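Local coordinates for protein intracellular serine protease (Bacillus licheniformis, PDB 4ZOQ) that cleaves peptide bonds sequence-specifically as a class II lanthipeptide protease of the subtilase family, probably through a serine charge-relay mechanism, at residues B[21-26]-B[245-250]; B[44-49]-B[102-107]; B[168-173]-B[198-203]; B[176-181]-B[214-219]; B[313-318]-B[328-333]. One frame throughout, in Å; residues are numbered along the deposited sequence.

Interaction 1: B[21-26]-B[245-250]; sequences EYLWFA and LVLTTY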
# COMPACT_ATOMS: atom_id res chain seq x y z
N GLU B 21 -11.99 -18.50 12.65
CA GLU B 21 -13.12 -17.59 12.80
C GLU B 21 -12.76 -16.13 12.45
O GLU B 21 -13.61 -15.38 11.97
CB GLU B 21 -13.65 -17.65 14.23
CG GLU B 21 -14.48 -18.87 14.49
CD GLU B 21 -15.64 -18.95 13.53
OE1 GLU B 21 -16.39 -17.95 13.40
OE2 GLU B 21 -15.78 -20.02 12.89
N TYR B 22 -11.52 -15.73 12.73
CA TYR B 22 -11.06 -14.35 12.54
C TYR B 22 -10.52 -14.13 11.13
O TYR B 22 -10.14 -13.01 10.76
CB TYR B 22 -9.98 -14.02 13.58
CG TYR B 22 -10.39 -14.35 15.01
CD1 TYR B 22 -11.41 -13.65 15.64
CD2 TYR B 22 -9.75 -15.35 15.71
CE1 TYR B 22 -11.79 -13.95 16.93
CE2 TYR B 22 -10.11 -15.65 17.00
CZ TYR B 22 -11.13 -14.96 17.61
OH TYR B 22 -11.48 -15.29 18.91
N LEU B 23 -10.49 -15.21 10.35
CA LEU B 23 -10.05 -15.16 8.97
C LEU B 23 -11.26 -15.23 8.03
O LEU B 23 -11.13 -15.63 6.86
CB LEU B 23 -9.07 -16.31 8.69
CG LEU B 23 -7.61 -16.08 9.13
CD1 LEU B 23 -6.86 -17.40 9.28
CD2 LEU B 23 -6.89 -15.20 8.13
N TRP B 24 -12.43 -14.85 8.55
CA TRP B 24 -13.67 -14.80 7.78
C TRP B 24 -13.48 -14.02 6.50
O TRP B 24 -14.00 -14.42 5.45
CB TRP B 24 -14.82 -14.17 8.59
CG TRP B 24 -14.54 -12.77 9.05
CD1 TRP B 24 -14.00 -12.38 10.26
CD2 TRP B 24 -14.76 -11.56 8.31
NE1 TRP B 24 -13.90 -11.00 10.31
CE2 TRP B 24 -14.35 -10.48 9.12
CE3 TRP B 24 -15.28 -11.29 7.03
CZ2 TRP B 24 -14.43 -9.15 8.70
CZ3 TRP B 24 -15.32 -9.97 6.60
CH2 TRP B 24 -14.91 -8.91 7.44
N PHE B 25 -12.71 -12.92 6.57
CA PHE B 25 -12.42 -12.11 5.38
C PHE B 25 -11.64 -12.93 4.33
O PHE B 25 -11.86 -12.79 3.13
CB PHE B 25 -11.65 -10.82 5.74
CG PHE B 25 -10.20 -11.05 6.11
CD1 PHE B 25 -9.85 -11.37 7.41
CD2 PHE B 25 -9.20 -11.00 5.14
CE1 PHE B 25 -8.52 -11.62 7.74
CE2 PHE B 25 -7.88 -11.25 5.46
CZ PHE B 25 -7.54 -11.57 6.75
N ALA B 26 -10.73 -13.79 4.78
CA ALA B 26 -9.91 -14.58 3.84
C ALA B 26 -10.74 -15.68 3.20
O ALA B 26 -10.65 -15.91 1.99
CB ALA B 26 -8.68 -15.16 4.54
N LEU B 245 -13.63 -7.87 13.58
CA LEU B 245 -12.19 -7.59 13.36
C LEU B 245 -11.56 -8.64 12.44
O LEU B 245 -12.15 -9.70 12.20
CB LEU B 245 -11.47 -7.56 14.71
CG LEU B 245 -11.77 -6.38 15.66
CD1 LEU B 245 -11.29 -6.63 17.11
CD2 LEU B 245 -11.09 -5.11 15.08
N VAL B 246 -10.35 -8.36 11.95
CA VAL B 246 -9.70 -9.29 11.04
C VAL B 246 -8.36 -9.74 11.60
O VAL B 246 -7.67 -8.96 12.26
CB VAL B 246 -9.52 -8.68 9.61
CG1 VAL B 246 -10.89 -8.39 9.01
CG2 VAL B 246 -8.63 -7.42 9.59
N LEU B 247 -8.01 -11.00 11.37
CA LEU B 247 -6.71 -11.48 11.84
C LEU B 247 -5.59 -10.94 10.94
O LEU B 247 -5.75 -10.83 9.72
CB LEU B 247 -6.66 -13.01 11.90
CG LEU B 247 -5.60 -13.58 12.85
CD1 LEU B 247 -5.94 -13.19 14.27
CD2 LEU B 247 -5.46 -15.09 12.75
N THR B 248 -4.46 -10.64 11.55
CA THR B 248 -3.25 -10.20 10.85
C THR B 248 -2.03 -11.02 11.30
O THR B 248 -1.95 -11.48 12.46
CB THR B 248 -2.94 -8.72 11.14
OG1 THR B 248 -2.74 -8.53 12.56
CG2 THR B 248 -4.08 -7.84 10.69
N THR B 249 -1.07 -11.16 10.41
CA THR B 249 0.23 -11.64 10.84
C THR B 249 0.91 -10.47 11.52
O THR B 249 0.90 -9.34 11.04
CB THR B 249 1.07 -12.17 9.68
OG1 THR B 249 1.01 -11.24 8.59
CG2 THR B 249 0.53 -13.50 9.18
N TYR B 250 1.51 -10.77 12.67
CA TYR B 250 2.12 -9.76 13.52
C TYR B 250 3.52 -10.28 13.85
O TYR B 250 3.71 -11.51 13.90
CB TYR B 250 1.25 -9.54 14.76
CG TYR B 250 1.47 -8.22 15.46
CD1 TYR B 250 1.16 -7.01 14.84
CD2 TYR B 250 1.93 -8.19 16.78
CE1 TYR B 250 1.35 -5.80 15.49
CE2 TYR B 250 2.12 -6.99 17.44
CZ TYR B 250 1.82 -5.80 16.79
OH TYR B 250 2.00 -4.62 17.45

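Interaction 2: B[44-49]-B[102-107]; sequences DVKVAL and TITPYQ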
# COMPACT_ATOMS: atom_id res chain seq x y z
N ASP B 44 7.59 -15.61 -9.06
CA ASP B 44 8.26 -14.55 -9.85
C ASP B 44 7.33 -13.40 -10.24
O ASP B 44 7.69 -12.55 -11.05
CB ASP B 44 8.92 -15.13 -11.11
CG ASP B 44 7.93 -15.64 -12.10
OD1 ASP B 44 6.83 -16.01 -11.66
OD2 ASP B 44 8.25 -15.69 -13.30
N VAL B 45 6.12 -13.41 -9.70
CA VAL B 45 5.32 -12.19 -9.64
C VAL B 45 5.65 -11.50 -8.31
O VAL B 45 5.60 -12.12 -7.25
CB VAL B 45 3.80 -12.45 -9.73
CG1 VAL B 45 3.01 -11.25 -9.23
CG2 VAL B 45 3.41 -12.87 -11.14
N LYS B 46 6.04 -10.23 -8.37
CA LYS B 46 6.55 -9.57 -7.16
C LYS B 46 5.65 -8.39 -6.76
O LYS B 46 5.31 -7.53 -7.60
CB LYS B 46 8.00 -9.07 -7.38
CG LYS B 46 9.02 -10.18 -7.58
CD LYS B 46 10.46 -9.67 -7.54
CE LYS B 46 10.81 -8.86 -8.78
NZ LYS B 46 12.19 -8.28 -8.61
N VAL B 47 5.29 -8.36 -5.49
CA VAL B 47 4.50 -7.27 -4.92
C VAL B 47 5.40 -6.45 -4.01
O VAL B 47 6.01 -6.98 -3.07
CB VAL B 47 3.26 -7.79 -4.13
CG1 VAL B 47 2.52 -6.65 -3.45
CG2 VAL B 47 2.33 -8.60 -5.05
N ALA B 48 5.51 -5.15 -4.30
CA ALA B 48 6.32 -4.26 -3.49
C ALA B 48 5.52 -3.76 -2.28
O ALA B 48 4.41 -3.26 -2.42
CB ALA B 48 6.82 -3.11 -4.31
N LEU B 49 6.10 -3.93 -1.11
CA LEU B 49 5.48 -3.56 0.14
C LEU B 49 6.08 -2.26 0.68
O LEU B 49 7.08 -2.30 1.39
CB LEU B 49 5.70 -4.66 1.17
CG LEU B 49 4.98 -4.43 2.50
CD1 LEU B 49 3.57 -4.96 2.44
CD2 LEU B 49 5.76 -5.03 3.68
N THR B 102 5.87 -13.26 -4.60
CA THR B 102 7.00 -12.79 -3.80
C THR B 102 6.65 -11.43 -3.20
O THR B 102 5.94 -10.63 -3.81
CB THR B 102 8.30 -12.70 -4.66
OG1 THR B 102 8.72 -14.02 -5.01
CG2 THR B 102 9.41 -12.01 -3.89
N ILE B 103 7.08 -11.19 -1.96
CA ILE B 103 6.79 -9.91 -1.34
C ILE B 103 8.11 -9.20 -1.02
O ILE B 103 8.94 -9.75 -0.32
CB ILE B 103 5.96 -10.06 -0.03
CG1 ILE B 103 4.56 -10.62 -0.31
CG2 ILE B 103 5.83 -8.73 0.68
CD1 ILE B 103 3.84 -11.12 0.95
N THR B 104 8.28 -7.98 -1.49
CA THR B 104 9.51 -7.24 -1.21
C THR B 104 9.25 -6.00 -0.37
O THR B 104 8.55 -5.09 -0.81
CB THR B 104 10.21 -6.77 -2.49
OG1 THR B 104 10.28 -7.83 -3.45
CG2 THR B 104 11.59 -6.23 -2.17
N PRO B 105 9.87 -5.93 0.82
CA PRO B 105 9.67 -4.78 1.72
C PRO B 105 10.50 -3.57 1.29
O PRO B 105 11.71 -3.71 1.10
CB PRO B 105 10.14 -5.31 3.08
CG PRO B 105 11.21 -6.34 2.73
CD PRO B 105 10.82 -6.92 1.37
N TYR B 106 9.84 -2.43 1.10
CA TYR B 106 10.50 -1.14 0.94
C TYR B 106 10.15 -0.30 2.15
O TYR B 106 9.09 0.35 2.16
CB TYR B 106 10.06 -0.43 -0.34
CG TYR B 106 10.56 -1.09 -1.61
CD1 TYR B 106 10.02 -2.29 -2.05
CD2 TYR B 106 11.55 -0.50 -2.37
CE1 TYR B 106 10.45 -2.89 -3.21
CE2 TYR B 106 12.00 -1.09 -3.55
CZ TYR B 106 11.45 -2.29 -3.96
OH TYR B 106 11.88 -2.88 -5.12
N GLN B 107 11.04 -0.31 3.14
CA GLN B 107 10.79 0.32 4.44
C GLN B 107 10.95 1.83 4.40
O GLN B 107 12.06 2.36 4.32
CB GLN B 107 11.71 -0.28 5.51
CG GLN B 107 11.48 0.34 6.89
CD GLN B 107 12.11 -0.47 8.00
OE1 GLN B 107 12.81 -1.45 7.75
NE2 GLN B 107 11.81 -0.11 9.24

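Interaction 3: B[168-173]-B[198-203]; sequences LVFSSA and HVVSVG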
# COMPACT_ATOMS: atom_id res chain seq x y z
N LEU B 168 0.81 -1.81 -11.39
CA LEU B 168 -0.34 -1.41 -10.60
C LEU B 168 0.09 -0.89 -9.25
O LEU B 168 1.02 -1.42 -8.64
CB LEU B 168 -1.29 -2.58 -10.42
CG LEU B 168 -1.91 -2.95 -11.75
CD1 LEU B 168 -2.40 -4.36 -11.72
CD2 LEU B 168 -3.04 -1.98 -12.05
N VAL B 169 -0.56 0.19 -8.81
CA VAL B 169 -0.30 0.77 -7.50
C VAL B 169 -1.61 0.87 -6.72
O VAL B 169 -2.53 1.57 -7.12
CB VAL B 169 0.34 2.18 -7.62
CG1 VAL B 169 0.63 2.76 -6.24
CG2 VAL B 169 1.62 2.11 -8.48
N PHE B 170 -1.67 0.19 -5.59
CA PHE B 170 -2.85 0.17 -4.75
C PHE B 170 -2.53 0.94 -3.49
O PHE B 170 -1.43 0.80 -2.95
CB PHE B 170 -3.26 -1.26 -4.46
CG PHE B 170 -3.65 -2.03 -5.68
CD1 PHE B 170 -4.92 -1.92 -6.22
CD2 PHE B 170 -2.71 -2.80 -6.34
CE1 PHE B 170 -5.26 -2.59 -7.37
CE2 PHE B 170 -3.04 -3.49 -7.48
CZ PHE B 170 -4.32 -3.38 -7.99
N SER B 171 -3.48 1.74 -3.02
CA SER B 171 -3.26 2.57 -1.84
C SER B 171 -4.46 2.57 -0.90
O SER B 171 -5.59 2.53 -1.35
CB SER B 171 -2.96 4.01 -2.29
OG SER B 171 -2.28 4.70 -1.27
N SER B 172 -4.21 2.67 0.39
CA SER B 172 -5.31 2.76 1.35
C SER B 172 -5.96 4.14 1.31
O SER B 172 -5.28 5.16 1.16
CB SER B 172 -4.82 2.43 2.76
OG SER B 172 -3.69 3.20 3.07
N ALA B 173 -7.29 4.16 1.39
CA ALA B 173 -8.03 5.40 1.24
C ALA B 173 -7.95 6.27 2.49
O ALA B 173 -8.20 7.45 2.44
CB ALA B 173 -9.46 5.11 0.88
N HIS B 198 -3.67 7.16 -11.63
CA HIS B 198 -2.94 5.90 -11.76
C HIS B 198 -2.66 5.22 -10.38
O HIS B 198 -1.98 4.21 -10.29
CB HIS B 198 -1.65 6.09 -12.53
CG HIS B 198 -1.83 6.77 -13.85
ND1 HIS B 198 -2.56 6.21 -14.88
CD2 HIS B 198 -1.36 7.95 -14.31
CE1 HIS B 198 -2.55 7.04 -15.91
NE2 HIS B 198 -1.82 8.09 -15.60
N VAL B 199 -3.18 5.79 -9.31
CA VAL B 199 -3.16 5.11 -8.03
C VAL B 199 -4.59 4.62 -7.69
O VAL B 199 -5.55 5.39 -7.78
CB VAL B 199 -2.62 6.01 -6.91
CG1 VAL B 199 -2.79 5.34 -5.58
CG2 VAL B 199 -1.15 6.42 -7.18
N VAL B 200 -4.73 3.34 -7.37
CA VAL B 200 -6.02 2.74 -7.05
C VAL B 200 -6.34 2.90 -5.56
O VAL B 200 -5.75 2.22 -4.70
CB VAL B 200 -6.03 1.25 -7.41
CG1 VAL B 200 -7.39 0.62 -7.12
CG2 VAL B 200 -5.64 1.06 -8.89
N SER B 201 -7.29 3.77 -5.23
CA SER B 201 -7.62 4.04 -3.84
C SER B 201 -8.61 2.98 -3.27
O SER B 201 -9.67 2.76 -3.85
CB SER B 201 -8.19 5.44 -3.71
OG SER B 201 -8.43 5.74 -2.36
N VAL B 202 -8.26 2.34 -2.16
CA VAL B 202 -9.04 1.22 -1.63
C VAL B 202 -9.59 1.50 -0.21
O VAL B 202 -8.82 1.79 0.72
CB VAL B 202 -8.19 -0.10 -1.59
CG1 VAL B 202 -8.99 -1.28 -1.06
CG2 VAL B 202 -7.60 -0.42 -2.96
N GLY B 203 -10.91 1.38 -0.06
CA GLY B 203 -11.59 1.52 1.22
C GLY B 203 -11.86 0.19 1.89
O GLY B 203 -11.54 -0.87 1.35
O HOH W 1 -2.40 1.40 -10.85

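Interaction 4: B[176-181]-B[214-219]; sequences KGVNLD and YSNQGR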
# COMPACT_ATOMS: atom_id res chain seq x y z
N LYS B 176 -10.10 8.34 8.28
CA LYS B 176 -10.70 9.48 9.00
C LYS B 176 -12.23 9.52 8.97
O LYS B 176 -12.81 10.40 9.58
CB LYS B 176 -10.20 10.82 8.46
CG LYS B 176 -8.86 11.30 8.99
CD LYS B 176 -8.69 12.75 8.55
CE LYS B 176 -7.52 13.48 9.23
NZ LYS B 176 -7.39 14.88 8.68
N GLY B 177 -12.88 8.62 8.25
CA GLY B 177 -14.31 8.59 8.18
C GLY B 177 -14.88 9.85 7.56
O GLY B 177 -16.04 10.20 7.82
N VAL B 178 -14.09 10.52 6.73
CA VAL B 178 -14.53 11.75 6.06
C VAL B 178 -14.72 11.52 4.55
O VAL B 178 -14.14 10.57 3.98
CB VAL B 178 -13.51 12.93 6.26
CG1 VAL B 178 -13.14 13.08 7.72
CG2 VAL B 178 -12.23 12.69 5.49
N ASN B 179 -15.48 12.41 3.91
CA ASN B 179 -15.62 12.43 2.46
C ASN B 179 -14.45 13.20 1.90
O ASN B 179 -14.25 14.36 2.25
CB ASN B 179 -16.94 13.08 2.05
CG ASN B 179 -17.16 13.09 0.53
OD1 ASN B 179 -16.57 13.90 -0.20
ND2 ASN B 179 -18.01 12.19 0.05
N LEU B 180 -13.65 12.57 1.05
CA LEU B 180 -12.40 13.21 0.63
C LEU B 180 -12.65 14.41 -0.29
O LEU B 180 -11.88 15.38 -0.28
CB LEU B 180 -11.45 12.19 -0.02
CG LEU B 180 -10.93 11.16 0.98
CD1 LEU B 180 -10.18 10.01 0.32
CD2 LEU B 180 -10.04 11.85 2.01
N ASP B 181 -13.76 14.39 -1.02
CA ASP B 181 -14.12 15.53 -1.87
C ASP B 181 -14.53 16.74 -1.01
O ASP B 181 -14.10 17.87 -1.27
CB ASP B 181 -15.24 15.13 -2.84
CG ASP B 181 -14.83 13.97 -3.76
OD1 ASP B 181 -13.70 14.05 -4.31
OD2 ASP B 181 -15.61 13.00 -3.94
N TYR B 214 -14.90 4.04 9.59
CA TYR B 214 -13.71 4.88 9.49
C TYR B 214 -13.30 5.09 8.04
O TYR B 214 -12.48 5.94 7.73
CB TYR B 214 -12.56 4.25 10.27
CG TYR B 214 -12.26 2.85 9.79
CD1 TYR B 214 -11.53 2.64 8.64
CD2 TYR B 214 -12.69 1.72 10.51
CE1 TYR B 214 -11.25 1.38 8.17
CE2 TYR B 214 -12.39 0.42 10.06
CZ TYR B 214 -11.67 0.27 8.87
OH TYR B 214 -11.34 -0.95 8.34
N SER B 215 -13.86 4.31 7.15
CA SER B 215 -13.34 4.31 5.79
C SER B 215 -13.62 5.65 5.05
O SER B 215 -14.75 6.07 4.91
CB SER B 215 -13.93 3.14 5.03
OG SER B 215 -13.31 2.95 3.79
N ASN B 216 -12.56 6.31 4.60
CA ASN B 216 -12.69 7.51 3.79
C ASN B 216 -13.47 7.21 2.52
O ASN B 216 -13.33 6.14 1.93
CB ASN B 216 -11.30 8.09 3.42
CG ASN B 216 -10.64 8.85 4.57
OD1 ASN B 216 -11.29 9.23 5.54
ND2 ASN B 216 -9.35 9.07 4.45
N GLN B 217 -14.28 8.19 2.10
CA GLN B 217 -15.17 8.07 0.96
C GLN B 217 -14.85 9.17 -0.01
O GLN B 217 -14.26 10.17 0.39
CB GLN B 217 -16.64 8.15 1.43
CG GLN B 217 -16.97 7.11 2.49
CD GLN B 217 -18.42 7.12 2.97
OE1 GLN B 217 -19.25 7.86 2.45
NE2 GLN B 217 -18.74 6.26 3.94
N GLY B 218 -15.29 9.03 -1.25
CA GLY B 218 -15.05 10.04 -2.27
C GLY B 218 -15.01 9.46 -3.66
O GLY B 218 -15.00 8.24 -3.82
N ARG B 219 -14.96 10.32 -4.67
CA ARG B 219 -14.95 9.88 -6.05
C ARG B 219 -13.69 9.08 -6.38
O ARG B 219 -13.69 8.34 -7.34
CB ARG B 219 -15.08 11.08 -6.99
CG ARG B 219 -16.37 11.85 -6.78
CD ARG B 219 -16.57 12.98 -7.78
NE ARG B 219 -17.35 14.04 -7.16
CZ ARG B 219 -16.85 15.06 -6.50
NH1 ARG B 219 -15.54 15.26 -6.46
NH2 ARG B 219 -17.66 15.94 -5.94
O HOH W 2 -19.86 10.65 1.51

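Interaction 5: B[313-318]-B[328-333]; sequences SALDLG and YGEVRA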
# COMPACT_ATOMS: atom_id res chain seq x y z
N SER B 313 -15.25 -8.03 -11.69
CA SER B 313 -15.55 -9.08 -10.73
C SER B 313 -15.97 -8.55 -9.35
O SER B 313 -16.32 -9.32 -8.45
CB SER B 313 -14.35 -10.03 -10.59
OG SER B 313 -13.17 -9.35 -10.20
N ALA B 314 -15.89 -7.25 -9.17
CA ALA B 314 -16.21 -6.66 -7.88
C ALA B 314 -17.70 -6.75 -7.56
O ALA B 314 -18.54 -6.63 -8.43
CB ALA B 314 -15.75 -5.19 -7.83
N LEU B 315 -18.02 -6.95 -6.29
CA LEU B 315 -19.40 -6.89 -5.88
C LEU B 315 -19.91 -5.46 -5.77
O LEU B 315 -19.44 -4.70 -4.92
CB LEU B 315 -19.58 -7.62 -4.55
CG LEU B 315 -21.00 -7.64 -3.98
CD1 LEU B 315 -21.92 -8.37 -4.96
CD2 LEU B 315 -20.97 -8.35 -2.63
N ASP B 316 -20.88 -5.11 -6.61
CA ASP B 316 -21.48 -3.78 -6.63
C ASP B 316 -22.41 -3.59 -5.42
O ASP B 316 -23.47 -4.20 -5.33
CB ASP B 316 -22.24 -3.56 -7.93
CG ASP B 316 -22.84 -2.14 -8.04
OD1 ASP B 316 -22.83 -1.38 -7.05
OD2 ASP B 316 -23.31 -1.78 -9.14
N LEU B 317 -21.93 -2.81 -4.47
CA LEU B 317 -22.62 -2.50 -3.23
C LEU B 317 -23.12 -1.04 -3.27
O LEU B 317 -22.76 -0.27 -4.18
CB LEU B 317 -21.69 -2.74 -2.03
CG LEU B 317 -21.22 -4.20 -1.84
CD1 LEU B 317 -19.96 -4.33 -0.94
CD2 LEU B 317 -22.33 -5.09 -1.31
N GLY B 318 -23.99 -0.68 -2.33
CA GLY B 318 -24.52 0.68 -2.26
C GLY B 318 -25.27 1.11 -3.51
O GLY B 318 -25.94 0.29 -4.13
N TYR B 328 -16.08 0.89 -7.42
CA TYR B 328 -16.68 -0.15 -8.25
C TYR B 328 -17.23 -1.28 -7.40
O TYR B 328 -17.93 -2.14 -7.90
CB TYR B 328 -15.68 -0.73 -9.24
CG TYR B 328 -15.21 0.24 -10.29
CD1 TYR B 328 -16.09 0.68 -11.28
CD2 TYR B 328 -13.92 0.73 -10.29
CE1 TYR B 328 -15.68 1.58 -12.24
CE2 TYR B 328 -13.50 1.64 -11.25
CZ TYR B 328 -14.39 2.06 -12.23
OH TYR B 328 -13.99 2.96 -13.19
N GLY B 329 -16.85 -1.32 -6.12
CA GLY B 329 -17.39 -2.32 -5.21
C GLY B 329 -16.33 -3.17 -4.50
O GLY B 329 -15.11 -2.88 -4.53
N GLU B 330 -16.80 -4.25 -3.87
CA GLU B 330 -15.91 -5.12 -3.12
C GLU B 330 -15.22 -6.14 -3.99
O GLU B 330 -15.88 -6.89 -4.73
CB GLU B 330 -16.68 -5.84 -2.03
CG GLU B 330 -15.80 -6.72 -1.14
CD GLU B 330 -16.63 -7.33 -0.04
OE1 GLU B 330 -17.78 -6.87 0.10
OE2 GLU B 330 -16.15 -8.20 0.71
N VAL B 331 -13.90 -6.11 -3.94
CA VAL B 331 -13.06 -7.09 -4.61
C VAL B 331 -13.20 -8.49 -3.99
O VAL B 331 -13.18 -8.64 -2.79
CB VAL B 331 -11.56 -6.67 -4.58
CG1 VAL B 331 -10.65 -7.83 -5.00
CG2 VAL B 331 -11.36 -5.47 -5.48
N ARG B 332 -13.34 -9.50 -4.83
CA ARG B 332 -13.37 -10.89 -4.38
C ARG B 332 -12.46 -11.70 -5.28
O ARG B 332 -12.74 -11.87 -6.48
CB ARG B 332 -14.79 -11.46 -4.40
CG ARG B 332 -15.74 -10.80 -3.39
CD ARG B 332 -17.17 -11.27 -3.66
NE ARG B 332 -17.56 -10.88 -5.02
CZ ARG B 332 -18.74 -11.13 -5.58
NH1 ARG B 332 -19.66 -11.82 -4.89
NH2 ARG B 332 -18.99 -10.72 -6.83
N ALA B 333 -11.36 -12.19 -4.71
CA ALA B 333 -10.34 -12.89 -5.50
C ALA B 333 -10.91 -14.08 -6.29
O ALA B 333 -10.57 -14.23 -7.46
CB ALA B 333 -9.21 -13.36 -4.60
O HOH W 3 -13.10 -8.16 -7.56
O HOH W 4 -16.15 -9.12 -5.99

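Interaction 1: B[21-26]-B[245-250]
Y22, closing a 3-10 turn just before helix 24-30, draws its alpha carbon to 5.3 Å from the CA of L247, and the backbones join there: L247 N donates to Y22 O at 3.0 Å. A second bond reaches back from the first turn of the helix. The indole NE1 of W24 gives its hydrogen to L245 O, 2.9 Å away, with the oxygen at the ring edge, 16° out of its plane. Tryptophan suits this place because a single N-H satisfies the carbonyl while the carbon part of the ring packs on V246 CG1 through CZ2; the ring also has a cation-pi partner in K207. Here the entry to helix 24-30 docks on strand 246-249, which pairs antiparallel with strand 269-272 outside the main sheet of this subtilisin-like domain. F25 has CG between its backbone N and carbonyl carbon (chi1 73°), which swings the ring over to V246, where CD1 meets CB at 3.5 Å and the two side chains cross at about a right angle. V246 CG1 thus sits in the corner formed by the two rings, and the valine also touches M93 and L277. L247 CB lies against Y22 CB at 3.9 Å and L23 CG at 4.2 Å, and this leucine also touches L271.

Interaction 2: B[44-49]-B[102-107]
T102 lies alongside K46 in a parallel strand pair, its beta-branched side chain meeting the lysine stem, CB to CG 3.9 Å, on the face that also carries A48. T102 and, toward the other end, L49 have the most surface buried here. T102 donates to V45 O and accepts from V47 N, both at 2.9 Å; the lysine amine continues to D129 O. L49 binds the partner strand twice along the same edge: its N donates to T104 O at 2.7 Å and its O accepts from Y106 N at 2.8 Å. Its side chain shares a face with V47, I103 and P105, and L49 CB touches I103 CG2 at 4.1 Å. P105 costs nothing in this ladder, since T104 and Y106 on either side of it supply the N-H groups. V47 O receives T104 N, while small A48 admits the Y106 ring, CB to CE1 3.8 Å. The pair lies toward one side of the central subtilisin-like sheet, with strand 133-136 beyond 46-51 and 113-114 beyond 102-110; helices 86-97 and 275-297 pack on V47, and helix 116-128 lies against A48 and Y106.

Interaction 3: B[168-173]-B[198-203]
F170 and V200 stand side by side on one face of two parallel strands, the ring's CD1 pressed against V200 CB at 3.6 Å. F170 CG lies anti to the carbonyl carbon (chi1 -63°), which sets the ring beside the valine. V200 CG1 fits in next to it, 3.7 Å from F170 CD1, and V202 CG2 comes to the ring edge near the same atom, a looser contact. A broad ring and short branched valines suit this buried face, the branches filling in beside the ring. Four backbone bonds hold the register: V200 N to V169 O, S171 N to V200 O, V202 N to S171 O and A173 N to V202 O. Strands 168-172 and 200-205 are neighbours in the central parallel sheet of the subtilisin-like fold, and S172 lies about 5 Å (side chain to side chain) from S276, the predicted catalytic serine. Helix 275-297 covers F170 and V202 through V282. Trimming F170 to an alanine is likely to open a gap between V200 and that helix. On the reverse face the bumps are smaller: V199 CG1 presses on S171 CB at 3.6 Å, and A173 CB meets S201 OG at 3.5 Å. S201 OG turns to E220. V169 CG1 meets V199 CG2 at 4.2 Å, and one water links V169 N to H198 O.

Interaction 4: B[176-181]-B[214-219]
Y214 begins the contact with its carbonyl, which takes a weak hydrogen bond from G177 N at 2.8 Å; glycine there adopts a positive phi with ease. The hydroxyl of Y214 is hydrogen-bonded to S204 OG. At N216, OD1 accepts weak bonds from K176 N (3.1 Å) and V178 N (3.3 Å), while ND2 holds A173 O and Y141 OH. Asparagine suits this place by offering acceptor and donor at once, and L180 CD1 packs on its CB. Q217 forms a single bridge with N179, Q217 N donating to V178 O and L180 N to Q217 O at 2.6 Å. The contact thus joins the start of helix 180-187, N-capped by N179 through E182 N, to the loop between strands 200-205 and 221-226 of the subtilisin-like sheet. At G218 a beta carbon would jam against the preceding carbonyl O and press on L180 CB. R219 N meets D181 OD2 at 2.9 Å on its syn side. D181 CG, anti to the carbonyl carbon (chi1 -60°), turns the carboxylate to the R219 guanidinium; the planes stack 22° apart, with an OD1-NH1 salt bridge of 3.1 Å. The partly positive helix start would probably favour the carboxylate. Replacing D181 by an asparagine would probably leave R219 without its countercharge.

Interaction 5: B[313-318]-B[328-333]
R332 spreads its guanidinium flat over L315, whose CB lies over the group's centre, 3.8 Å from CZ. The chain of the arginine bends at chi3 (-61°), which brings the flat group back over the leucine; the two side chains cross at a slant, and L315 CD1 lies over the same face, near NH1. At its edge the same guanidinium sends NH2 to S313 O, a weak but nearly straight bond of 3.4 Å. Arginine fits here because its flat face can pack on a hydrocarbon while the edge N-H groups bond. Next to this packing the backbones form one antiparallel hydrogen-bonded pair: L315 N donates to E330 O at 2.6 Å, and E330 N to L315 O at 2.9 Å. L317 crosses E330 obliquely, its CD1 lying 3.8 Å from E330 CB and 3.5 Å from OE1, a branch laid against the extended glutamate stem. The carboxylate passes on to N205, to which OE2 makes a weak bond. G329 must lack a side chain, as a beta carbon would collide with L315 O; the A314 methyl sits close by, 3.7 Å from Y328 O. One water bridges S313 OG and R332 N. The pair ties the end of helix 303-313 to the residues leading into helix 333-338, where R332 is the N-cap. Beyond it, Y328, G329 and V331 make backbone bonds to strand 221-226, and V331 packs on helix 275-297.

Interactions 2 and 3 form the core of the fold: each is a parallel strand pair of the same central sheet, built from regular backbone bonds with largely apolar side chains packed under helices. Interaction 1 is equally buried but lies off the sheet, and joins a helix start to a separate short strand through aromatic side chains and only two hydrogen bonds. Interactions 4 and 5 are partly exposed loop contacts, and their chemistry is more polar, with single bridges, water and arginines laid against a carboxylate or a leucine. Interactions 3 and 4 touch directly through A173 and N216, and both 4 and 5 border strand 221-226.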